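Local coordinates for protein putative aminopeptidase (Leishmania major, PDB 5NTH) that probably removes amino acids from the N-terminal ends of peptides as a manganese-dependent M17 leucyl aminopeptidase, here in complex with the inhibitor actinonin, at residues Val139-Pro144 with Thr149-Ala154; Glu122-Ala127 with Asn153-Ala158; Pro284-Gly289 with His348-Ser353; Ser200-Glu205 with Met339-Thr344. One frame throughout, in Å; residues are numbered along the deposited sequence.

Interaction 1: residues Val139-Pro144 with Thr149-Ala154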
loop_
_atom_site.group_PDB
_atom_site.type_symbol
_atom_site.label_atom_id
_atom_site.label_comp_id
_atom_site.label_asym_id
_atom_site.label_seq_id
_atom_site.Cartn_x
_atom_site.Cartn_y
_atom_site.Cartn_z
ATOM N N VAL A 139 7.849 -18.934 -45.353
ATOM C CA VAL A 139 8.670 -17.952 -44.677
ATOM C C VAL A 139 10.016 -17.883 -45.382
ATOM O O VAL A 139 10.828 -18.818 -45.294
ATOM C CB VAL A 139 8.873 -18.311 -43.209
ATOM C CG1 VAL A 139 9.733 -17.267 -42.527
ATOM C CG2 VAL A 139 7.533 -18.410 -42.523
ATOM N N TYR A 140 10.229 -16.772 -46.083
ATOM C CA TYR A 140 11.409 -16.600 -46.871
ATOM C C TYR A 140 12.291 -15.720 -46.056
ATOM O O TYR A 140 11.972 -14.563 -45.853
ATOM C CB TYR A 140 11.112 -15.976 -48.244
ATOM C CG TYR A 140 10.783 -16.995 -49.327
ATOM C CD1 TYR A 140 9.510 -17.591 -49.388
ATOM C CD2 TYR A 140 11.734 -17.375 -50.298
ATOM C CE1 TYR A 140 9.184 -18.514 -50.392
ATOM C CE2 TYR A 140 11.420 -18.309 -51.298
ATOM C CZ TYR A 140 10.139 -18.875 -51.345
ATOM O OH TYR A 140 9.775 -19.803 -52.300
ATOM N N VAL A 141 13.407 -16.282 -45.602
ATOM C CA VAL A 141 14.363 -15.569 -44.772
ATOM C C VAL A 141 15.696 -15.340 -45.449
ATOM O O VAL A 141 16.356 -16.269 -45.861
ATOM C CB VAL A 141 14.673 -16.344 -43.502
ATOM C CG1 VAL A 141 15.426 -15.443 -42.524
ATOM C CG2 VAL A 141 13.399 -16.878 -42.885
ATOM N N CYS A 142 16.080 -14.077 -45.520
ATOM C CA CYS A 142 17.385 -13.671 -46.021
ATOM C C CYS A 142 18.399 -13.515 -44.881
ATOM O O CYS A 142 18.630 -12.410 -44.361
ATOM C CB CYS A 142 17.244 -12.385 -46.810
ATOM S SG CYS A 142 16.227 -12.710 -48.255
ATOM N N ALA A 143 18.999 -14.646 -44.518
ATOM C CA ALA A 143 19.973 -14.700 -43.447
ATOM C C ALA A 143 21.151 -15.552 -43.853
ATOM O O ALA A 143 20.961 -16.646 -44.408
ATOM C CB ALA A 143 19.353 -15.250 -42.174
ATOM N N PRO A 144 22.368 -15.078 -43.515
ATOM C CA PRO A 144 23.599 -15.741 -43.929
ATOM C C PRO A 144 23.827 -17.066 -43.209
ATOM O O PRO A 144 23.234 -17.347 -42.162
ATOM C CB PRO A 144 24.688 -14.728 -43.578
ATOM C CG PRO A 144 24.126 -13.940 -42.449
ATOM C CD PRO A 144 22.628 -14.094 -42.442
ATOM N N THR A 149 20.212 -22.005 -36.677
ATOM C CA THR A 149 19.565 -22.357 -35.396
ATOM C C THR A 149 18.725 -21.191 -34.849
ATOM O O THR A 149 17.656 -21.413 -34.319
ATOM C CB THR A 149 20.551 -22.886 -34.340
ATOM O OG1 THR A 149 21.537 -21.897 -34.091
ATOM C CG2 THR A 149 21.243 -24.143 -34.828
ATOM N N ALA A 150 19.195 -19.963 -35.011
ATOM C CA ALA A 150 18.437 -18.778 -34.641
ATOM C C ALA A 150 17.145 -18.627 -35.455
ATOM O O ALA A 150 16.081 -18.304 -34.920
ATOM C CB ALA A 150 19.303 -17.545 -34.796
ATOM N N VAL A 151 17.233 -18.877 -36.747
ATOM C CA VAL A 151 16.057 -18.954 -37.580
ATOM C C VAL A 151 15.152 -20.104 -37.135
ATOM O O VAL A 151 13.962 -19.901 -36.957
ATOM C CB VAL A 151 16.420 -19.110 -39.076
ATOM C CG1 VAL A 151 15.162 -19.206 -39.946
ATOM C CG2 VAL A 151 17.237 -17.921 -39.541
ATOM N N ALA A 152 15.657 -21.308 -36.951
ATOM C CA ALA A 152 14.731 -22.371 -36.584
ATOM C C ALA A 152 13.968 -22.002 -35.293
ATOM O O ALA A 152 12.726 -22.134 -35.229
ATOM C CB ALA A 152 15.442 -23.688 -36.432
ATOM N N ASN A 153 14.725 -21.516 -34.296
ATOM C CA ASN A 153 14.165 -20.984 -33.056
ATOM C C ASN A 153 13.178 -19.824 -33.270
ATOM O O ASN A 153 12.057 -19.923 -32.814
ATOM C CB ASN A 153 15.296 -20.555 -32.113
ATOM C CG ASN A 153 14.808 -20.136 -30.704
ATOM O OD1 ASN A 153 13.730 -20.491 -30.271
ATOM N ND2 ASN A 153 15.634 -19.394 -29.987
ATOM N N ALA A 154 13.600 -18.764 -33.965
ATOM C CA ALA A 154 12.799 -17.528 -34.191
ATOM C C ALA A 154 11.451 -17.770 -34.844
ATOM O O ALA A 154 10.461 -17.046 -34.592
ATOM C CB ALA A 154 13.574 -16.536 -35.034
#

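Interaction 2: residues Glu122-Ala127 with Asn153-Ala158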
loop_
_atom_site.group_PDB
_atom_site.type_symbol
_atom_site.label_atom_id
_atom_site.label_comp_id
_atom_site.label_asym_id
_atom_site.label_seq_id
_atom_site.Cartn_x
_atom_site.Cartn_y
_atom_site.Cartn_z
ATOM N N GLU A 122 8.831 -11.373 -34.423
ATOM C CA GLU A 122 7.744 -10.399 -34.508
ATOM C C GLU A 122 7.118 -10.432 -35.887
ATOM O O GLU A 122 5.913 -10.307 -36.014
ATOM C CB GLU A 122 8.195 -8.969 -34.190
ATOM C CG GLU A 122 8.470 -8.699 -32.706
ATOM C CD GLU A 122 9.023 -7.292 -32.404
ATOM O OE1 GLU A 122 9.111 -6.441 -33.330
ATOM O OE2 GLU A 122 9.365 -7.037 -31.224
ATOM N N ALA A 123 7.932 -10.609 -36.918
ATOM C CA ALA A 123 7.438 -10.550 -38.273
ATOM C C ALA A 123 6.668 -11.815 -38.647
ATOM O O ALA A 123 5.596 -11.735 -39.292
ATOM C CB ALA A 123 8.582 -10.338 -39.220
ATOM N N VAL A 124 7.199 -12.974 -38.254
ATOM C CA VAL A 124 6.480 -14.236 -38.408
ATOM C C VAL A 124 5.102 -14.158 -37.742
ATOM O O VAL A 124 4.092 -14.361 -38.395
ATOM C CB VAL A 124 7.288 -15.431 -37.870
ATOM C CG1 VAL A 124 6.431 -16.682 -37.726
ATOM C CG2 VAL A 124 8.445 -15.729 -38.812
ATOM N N ALA A 125 5.069 -13.804 -36.468
ATOM C CA ALA A 125 3.849 -13.825 -35.676
ATOM C C ALA A 125 2.735 -13.062 -36.308
ATOM O O ALA A 125 1.599 -13.491 -36.254
ATOM C CB ALA A 125 4.116 -13.240 -34.297
ATOM N N ALA A 126 3.080 -11.912 -36.869
ATOM C CA ALA A 126 2.127 -11.041 -37.511
ATOM C C ALA A 126 1.635 -11.591 -38.870
ATOM O O ALA A 126 0.575 -11.224 -39.339
ATOM C CB ALA A 126 2.735 -9.660 -37.692
ATOM N N ALA A 127 2.398 -12.455 -39.512
ATOM C CA ALA A 127 1.973 -13.071 -40.767
ATOM C C ALA A 127 1.084 -14.279 -40.539
ATOM O O ALA A 127 0.271 -14.641 -41.408
ATOM C CB ALA A 127 3.189 -13.485 -41.578
ATOM N N ASN A 153 14.725 -21.516 -34.296
ATOM C CA ASN A 153 14.165 -20.984 -33.056
ATOM C C ASN A 153 13.178 -19.824 -33.270
ATOM O O ASN A 153 12.057 -19.923 -32.814
ATOM C CB ASN A 153 15.296 -20.555 -32.113
ATOM C CG ASN A 153 14.808 -20.136 -30.704
ATOM O OD1 ASN A 153 13.730 -20.491 -30.271
ATOM N ND2 ASN A 153 15.634 -19.394 -29.987
ATOM N N ALA A 154 13.600 -18.764 -33.965
ATOM C CA ALA A 154 12.799 -17.528 -34.191
ATOM C C ALA A 154 11.451 -17.770 -34.844
ATOM O O ALA A 154 10.461 -17.046 -34.592
ATOM C CB ALA A 154 13.574 -16.536 -35.034
ATOM N N VAL A 155 11.418 -18.780 -35.693
ATOM C CA VAL A 155 10.211 -19.105 -36.390
ATOM C C VAL A 155 9.352 -20.013 -35.584
ATOM O O VAL A 155 8.165 -19.772 -35.469
ATOM C CB VAL A 155 10.517 -19.789 -37.724
ATOM C CG1 VAL A 155 9.234 -20.268 -38.390
ATOM C CG2 VAL A 155 11.245 -18.816 -38.646
ATOM N N ALA A 156 9.938 -21.079 -35.064
ATOM C CA ALA A 156 9.216 -22.069 -34.238
ATOM C C ALA A 156 8.433 -21.423 -33.116
ATOM O O ALA A 156 7.269 -21.740 -32.882
ATOM C CB ALA A 156 10.188 -23.062 -33.632
ATOM N N ARG A 157 9.088 -20.477 -32.451
ATOM C CA ARG A 157 8.553 -19.875 -31.244
ATOM C C ARG A 157 7.531 -18.827 -31.591
ATOM O O ARG A 157 6.859 -18.349 -30.677
ATOM C CB ARG A 157 9.666 -19.243 -30.387
ATOM C CG ARG A 157 10.194 -17.930 -30.937
ATOM C CD ARG A 157 11.261 -17.328 -30.042
ATOM N NE ARG A 157 11.837 -16.129 -30.658
ATOM C CZ ARG A 157 12.991 -15.544 -30.321
ATOM N NH1 ARG A 157 13.727 -16.034 -29.329
ATOM N NH2 ARG A 157 13.413 -14.448 -30.977
ATOM N N ALA A 158 7.450 -18.439 -32.872
ATOM C CA ALA A 158 6.552 -17.372 -33.320
ATOM C C ALA A 158 5.263 -17.892 -33.962
ATOM O O ALA A 158 4.412 -17.116 -34.379
ATOM C CB ALA A 158 7.279 -16.420 -34.248
#

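Interaction 3: residues Pro284-Gly289 with His348-Ser353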
loop_
_atom_site.group_PDB
_atom_site.type_symbol
_atom_site.label_atom_id
_atom_site.label_comp_id
_atom_site.label_asym_id
_atom_site.label_seq_id
_atom_site.Cartn_x
_atom_site.Cartn_y
_atom_site.Cartn_z
ATOM N N PRO A 284 27.097 -43.423 -26.731
ATOM C CA PRO A 284 27.966 -44.518 -27.146
ATOM C C PRO A 284 29.085 -44.078 -28.066
ATOM O O PRO A 284 30.112 -44.739 -28.069
ATOM C CB PRO A 284 27.032 -45.483 -27.890
ATOM C CG PRO A 284 25.639 -44.958 -27.720
ATOM C CD PRO A 284 25.763 -43.506 -27.357
ATOM N N ASN A 285 28.904 -42.992 -28.828
ATOM C CA ASN A 285 29.945 -42.493 -29.752
ATOM C C ASN A 285 30.777 -41.342 -29.188
ATOM O O ASN A 285 31.280 -40.496 -29.925
ATOM C CB ASN A 285 29.328 -42.059 -31.084
ATOM C CG ASN A 285 28.331 -43.058 -31.616
ATOM O OD1 ASN A 285 27.157 -42.734 -31.768
ATOM N ND2 ASN A 285 28.781 -44.289 -31.874
ATOM N N ALA A 286 30.937 -41.318 -27.882
ATOM C CA ALA A 286 31.723 -40.289 -27.250
ATOM C C ALA A 286 33.200 -40.448 -27.600
ATOM O O ALA A 286 33.731 -41.554 -27.482
ATOM C CB ALA A 286 31.551 -40.367 -25.744
ATOM N N ALA A 287 33.841 -39.333 -27.979
ATOM C CA ALA A 287 35.256 -39.268 -28.299
ATOM C C ALA A 287 36.079 -39.249 -27.035
ATOM O O ALA A 287 35.526 -39.143 -25.935
ATOM C CB ALA A 287 35.531 -38.021 -29.099
ATOM N N GLU A 288 37.405 -39.330 -27.192
ATOM C CA GLU A 288 38.330 -39.458 -26.055
ATOM C C GLU A 288 38.124 -38.279 -25.063
ATOM O O GLU A 288 37.864 -38.503 -23.839
ATOM C CB GLU A 288 39.801 -39.555 -26.533
ATOM N N GLY A 289 38.143 -37.044 -25.600
ATOM C CA GLY A 289 38.040 -35.842 -24.747
ATOM C C GLY A 289 36.693 -35.553 -24.078
ATOM O O GLY A 289 36.602 -34.606 -23.317
ATOM N N HIS A 348 31.824 -34.798 -28.455
ATOM C CA HIS A 348 32.593 -34.233 -27.347
ATOM C C HIS A 348 31.757 -34.228 -26.034
ATOM O O HIS A 348 32.087 -33.504 -25.083
ATOM C CB HIS A 348 33.005 -32.798 -27.720
ATOM C CG HIS A 348 31.825 -31.929 -28.038
ATOM N ND1 HIS A 348 31.139 -32.012 -29.237
ATOM C CD2 HIS A 348 31.133 -31.052 -27.272
ATOM C CE1 HIS A 348 30.103 -31.196 -29.209
ATOM N NE2 HIS A 348 30.084 -30.592 -28.034
ATOM N N ILE A 349 30.683 -35.020 -25.978
ATOM C CA ILE A 349 29.886 -35.130 -24.783
ATOM C C ILE A 349 29.737 -36.605 -24.456
ATOM O O ILE A 349 29.253 -37.376 -25.281
ATOM C CB ILE A 349 28.511 -34.419 -24.974
ATOM C CG1 ILE A 349 28.748 -32.893 -25.109
ATOM C CG2 ILE A 349 27.551 -34.729 -23.807
ATOM C CD1 ILE A 349 27.497 -32.062 -25.250
ATOM N N ALA A 350 30.143 -36.975 -23.245
ATOM C CA ALA A 350 30.127 -38.372 -22.794
ATOM C C ALA A 350 28.840 -38.729 -22.083
ATOM O O ALA A 350 28.182 -39.692 -22.455
ATOM C CB ALA A 350 31.311 -38.639 -21.873
ATOM N N ASN A 351 28.515 -37.971 -21.032
ATOM C CA ASN A 351 27.253 -38.119 -20.309
ATOM C C ASN A 351 26.456 -36.857 -20.212
ATOM O O ASN A 351 27.004 -35.823 -19.836
ATOM C CB ASN A 351 27.523 -38.535 -18.888
ATOM C CG ASN A 351 28.100 -39.904 -18.816
ATOM O OD1 ASN A 351 27.386 -40.888 -19.039
ATOM N ND2 ASN A 351 29.397 -39.989 -18.529
ATOM N N ILE A 352 25.160 -36.944 -20.522
ATOM C CA ILE A 352 24.263 -35.821 -20.277
ATOM C C ILE A 352 23.128 -36.233 -19.366
ATOM O O ILE A 352 22.580 -37.326 -19.474
ATOM C CB ILE A 352 23.751 -35.168 -21.571
ATOM C CG1 ILE A 352 23.016 -33.857 -21.246
ATOM C CG2 ILE A 352 22.878 -36.121 -22.365
ATOM C CD1 ILE A 352 22.902 -32.913 -22.429
ATOM N N SER A 353 22.784 -35.320 -18.471
ATOM C CA SER A 353 21.860 -35.573 -17.370
ATOM C C SER A 353 20.916 -34.395 -17.336
ATOM O O SER A 353 21.327 -33.264 -17.567
ATOM C CB SER A 353 22.707 -35.642 -16.116
ATOM O OG SER A 353 21.982 -35.474 -14.937
#

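Interaction 4: residues Ser200-Glu205 with Met339-Thr344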
loop_
_atom_site.group_PDB
_atom_site.type_symbol
_atom_site.label_atom_id
_atom_site.label_comp_id
_atom_site.label_asym_id
_atom_site.label_seq_id
_atom_site.Cartn_x
_atom_site.Cartn_y
_atom_site.Cartn_z
ATOM N N SER A 200 28.825 -28.131 -38.680
ATOM C CA SER A 200 27.626 -28.338 -39.529
ATOM C C SER A 200 26.351 -28.618 -38.736
ATOM O O SER A 200 26.355 -29.362 -37.723
ATOM C CB SER A 200 27.839 -29.512 -40.469
ATOM O OG SER A 200 28.370 -30.612 -39.742
ATOM N N VAL A 201 25.258 -28.056 -39.227
ATOM C CA VAL A 201 23.938 -28.359 -38.662
ATOM C C VAL A 201 22.982 -28.703 -39.787
ATOM O O VAL A 201 22.894 -27.957 -40.767
ATOM C CB VAL A 201 23.402 -27.217 -37.763
ATOM C CG1 VAL A 201 23.337 -25.878 -38.523
ATOM C CG2 VAL A 201 22.067 -27.622 -37.134
ATOM N N CYS A 202 22.285 -29.833 -39.631
ATOM C CA CYS A 202 21.451 -30.395 -40.694
ATOM C C CYS A 202 19.948 -30.220 -40.451
ATOM O O CYS A 202 19.526 -29.849 -39.359
ATOM C CB CYS A 202 21.763 -31.861 -40.870
ATOM S SG CYS A 202 21.199 -32.911 -39.536
ATOM N N VAL A 203 19.153 -30.509 -41.476
ATOM C CA VAL A 203 17.722 -30.285 -41.429
ATOM C C VAL A 203 17.002 -31.072 -40.362
ATOM O O VAL A 203 16.078 -30.535 -39.751
ATOM C CB VAL A 203 17.074 -30.607 -42.784
ATOM C CG1 VAL A 203 15.536 -30.623 -42.716
ATOM C CG2 VAL A 203 17.529 -29.569 -43.784
ATOM N N ALA A 204 17.383 -32.333 -40.160
ATOM C CA ALA A 204 16.756 -33.147 -39.114
ATOM C C ALA A 204 16.985 -32.554 -37.695
ATOM O O ALA A 204 16.123 -32.676 -36.828
ATOM C CB ALA A 204 17.231 -34.590 -39.197
ATOM N N GLU A 205 18.133 -31.900 -37.501
ATOM C CA GLU A 205 18.415 -31.130 -36.296
ATOM C C GLU A 205 17.505 -29.904 -36.140
ATOM O O GLU A 205 16.904 -29.687 -35.089
ATOM C CB GLU A 205 19.890 -30.723 -36.246
ATOM C CG GLU A 205 20.742 -31.784 -35.561
ATOM C CD GLU A 205 22.234 -31.740 -35.897
ATOM O OE1 GLU A 205 22.584 -31.812 -37.121
ATOM O OE2 GLU A 205 23.054 -31.657 -34.923
ATOM N N MET A 339 22.238 -36.696 -31.227
ATOM C CA MET A 339 23.171 -37.798 -30.966
ATOM C C MET A 339 22.779 -39.093 -31.683
ATOM O O MET A 339 23.630 -39.761 -32.257
ATOM C CB MET A 339 23.314 -38.051 -29.452
ATOM C CG MET A 339 24.166 -37.013 -28.769
ATOM S SD MET A 339 24.542 -37.377 -27.054
ATOM C CE MET A 339 22.949 -37.389 -26.354
ATOM N N LYS A 340 21.499 -39.422 -31.656
ATOM C CA LYS A 340 20.983 -40.608 -32.336
ATOM C C LYS A 340 20.945 -40.493 -33.863
ATOM O O LYS A 340 20.844 -41.507 -34.552
ATOM C CB LYS A 340 19.583 -40.912 -31.828
ATOM C CG LYS A 340 19.566 -41.324 -30.370
ATOM C CD LYS A 340 18.254 -41.999 -30.042
ATOM C CE LYS A 340 18.228 -42.535 -28.623
ATOM N NZ LYS A 340 19.392 -43.387 -28.280
ATOM N N MET A 341 21.017 -39.265 -34.375
ATOM C CA MET A 341 21.056 -39.000 -35.824
ATOM C C MET A 341 22.403 -39.274 -36.524
ATOM O O MET A 341 22.404 -39.875 -37.593
ATOM C CB MET A 341 20.606 -37.566 -36.111
ATOM C CG MET A 341 19.097 -37.390 -36.032
ATOM S SD MET A 341 18.526 -35.693 -35.808
ATOM C CE MET A 341 19.684 -34.896 -36.912
ATOM N N GLN A 342 23.519 -38.803 -35.972
ATOM C CA GLN A 342 24.848 -39.083 -36.546
ATOM C C GLN A 342 25.933 -39.280 -35.465
ATOM O O GLN A 342 25.885 -38.679 -34.387
ATOM C CB GLN A 342 25.275 -37.996 -37.562
ATOM C CG GLN A 342 25.054 -38.341 -39.041
ATOM C CD GLN A 342 24.787 -37.101 -39.913
ATOM O OE1 GLN A 342 23.653 -36.864 -40.388
ATOM N NE2 GLN A 342 25.827 -36.289 -40.112
ATOM N N ARG A 343 26.920 -40.115 -35.814
ATOM C CA ARG A 343 27.989 -40.605 -34.919
ATOM C C ARG A 343 28.737 -39.468 -34.238
ATOM O O ARG A 343 29.123 -39.576 -33.072
ATOM C CB ARG A 343 28.994 -41.459 -35.735
ATOM N N THR A 344 28.896 -38.377 -34.985
ATOM C CA THR A 344 29.816 -37.299 -34.682
ATOM C C THR A 344 29.170 -36.093 -33.995
ATOM O O THR A 344 29.897 -35.247 -33.453
ATOM C CB THR A 344 30.441 -36.783 -35.999
ATOM O OG1 THR A 344 29.409 -36.233 -36.827
ATOM C CG2 THR A 344 31.122 -37.910 -36.780
#

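Interaction 1: residues Val139-Pro144 with Thr149-Ala154
V141, on strand 137-142, and V151, on helix 148-156, point at each other between sheet and helix and meet tip to tip. The contact is apolar throughout. V141 CG2 lies 4.1 Å from V151 CG1, and this is the nearest approach of the two segments. V151 holds CG1 anti to its own backbone nitrogen (chi1 179°), which sends its two methyls to different neighbours: CG1 goes to V141, while V151 CG2 is 4.3 Å from A143 CB, two residues along from V141. One branched side chain thus spans two positions on the same face of the extended chain. With V141 and V151 CA atoms 8.1 Å apart, the backbones never touch, and only 91 Å² is buried. M120 of helix 117-127 touches both valines, and V183 and M185 of strand 181-185 also lie against V151.

Polar groups bond elsewhere. The helix keeps its own backbone bonds, such as N153 N to T149 O at 2.9 Å, and V141 pairs through its backbone with V184. T149 OG1 bonds to E533, and N153 ND2 bonds to D454 and S452.

With no hydrogen bond crossing the interface, the first leg of this beta-alpha-beta unit, strand 137-142 to helix 148-156 to strand 181-185, is joined here by methyl contacts alone, a purely apolar and non-directional packing.

Interaction 2: residues Glu122-Ala127 with Asn153-Ala158
V124 projects from helix 117-127 as a bump between V155 of helix 148-156 and A158 beyond it in the chain. Its chi1 of 167° turns CG1 to A158 and leaves CG2 for V155. V124 CG1 runs up against A158 CB at 3.6 Å, and V124 CB is also near that methyl, so the A158 side chain lies against the branch point as well as one arm. The other arm is looser: V124 CG2 sits 4.2 Å from V155 CG2, and these two valine side chains cross at about a right angle.

A158 is the bump in the reverse direction. Its methyl points toward helix 117-127 and fills the hollow between V124 and A125, where A125 offers nothing larger than CB, 4.5 Å from A158 CB. Such small residues let the backbones close to 5.0 Å between the CA atoms of A125 and A158. At this range A125 CA makes a CH...O contact of 3.6 Å with A158 O, with an angle of 137° at the hydrogen. The two segments bury 185 Å² together.

S121, one turn before A125, adds polar support by bonding through OG to A154 O and to R157 NE. Beneath the valines, L181 of strand 181-185 touches both V124 and V155.

Two neighbouring helices on one face of a largely parallel sheet, each linking parallel strands in a beta-alpha-beta crossover, are what the alpha/beta N-terminal domain of an M17 aminopeptidase, assigned to the macro clan, would be expected to have.

Interaction 3: residues Pro284-Gly289 with His348-Ser353
In the mixed sheet of the catalytic domain, the loop carrying A286 joins two antiparallel strands, 275-282 and 291-300, that are not neighbours: strand 349-361 runs between them, and the loop passes I349 and A350. The closeness of the chains is plain from the 5.1 Å between A286 CA and A350 CA. No hydrogen bond links the two segments directly; they meet by van der Waals contact, burying 146 Å².

The flanking residues provide the polar ties. N283 and K291, at the two ends of the loop, both pair with A350 through the backbone, and N283 ND2 also bonds to I349 O. At A350 the chain turns a corner (phi -92°, psi -56°), beyond which the strand goes on through 351-353. I349, whose side chain points away from the loop, packs on L535 of the C-terminal helix 528-536.

The touching itself is done by one methyl. A286 CB points toward segment 348-353 and lies over its backbone, 3.8 Å from I349 O. The same A286 CB is 3.8 Å from A350 CA and 4.2 Å from A350 CB.

Interaction 4: residues Ser200-Glu205 with Met339-Thr344
M341 leaves the end of helix 323-341 with CG anti to its carbonyl carbon (chi1 -77°), runs on extended through chi2, and then bends at chi3 (40°), a hook that delivers the CE methyl to the first turn of helix 203-221. C202 turns its SG toward the same spot (chi1 71°). Several atoms meet this methyl at once. M341 CE is 3.4 Å from A204 CB. C202 SG approaches M341 CE to 3.6 Å, and E205 CG lies equally near it. M341 CE is also 3.4 Å from E205 N. M341 SD comes behind it, 3.8 Å from A204 CB, so thioether and methyl both press on the alanine. The residue supplies 80 Å² of the 155 Å² buried here.

C202 is the N-cap of helix 203-221, and E205 stands three residues on. A bond from C202 N to E205 OE1 would resemble half of a capping box, but the position of OE1 is doubtful. The other oxygen, E205 OE2, bonds to S338 OG in helix 323-341, giving the two helices a polar tie beside the methionine.

Helix start thus packs on helix end, joining helix 323-341 to helix 203-221, which also packs on helix 148-156, consistent with the two-domain architecture of M17 aminopeptidases.

Interactions 1 and 2 share N153 and A154 on helix 148-156, with centres 10 Å apart; V139 CG1 and V124 CG2, at 4.2 Å, join them in one apolar layer. Interaction 4 follows on: T149 CG2 lies 4.3 Å from V201 CG2, linking helix 148-156 to the loop that leads into helix 203-221. The centre of interaction 4 is 15 Å from that of interaction 3, and I352 CG2 approaches M339 CE to 4.2 Å. Interactions 2 and 3 stay about 17 Å apart at their nearest atoms. All four lie away from the manganese ions and actinonin, yet strand 291-300, next to strand 349-361, carries the metal ligand K298, and helix 323-341 starts just after D321.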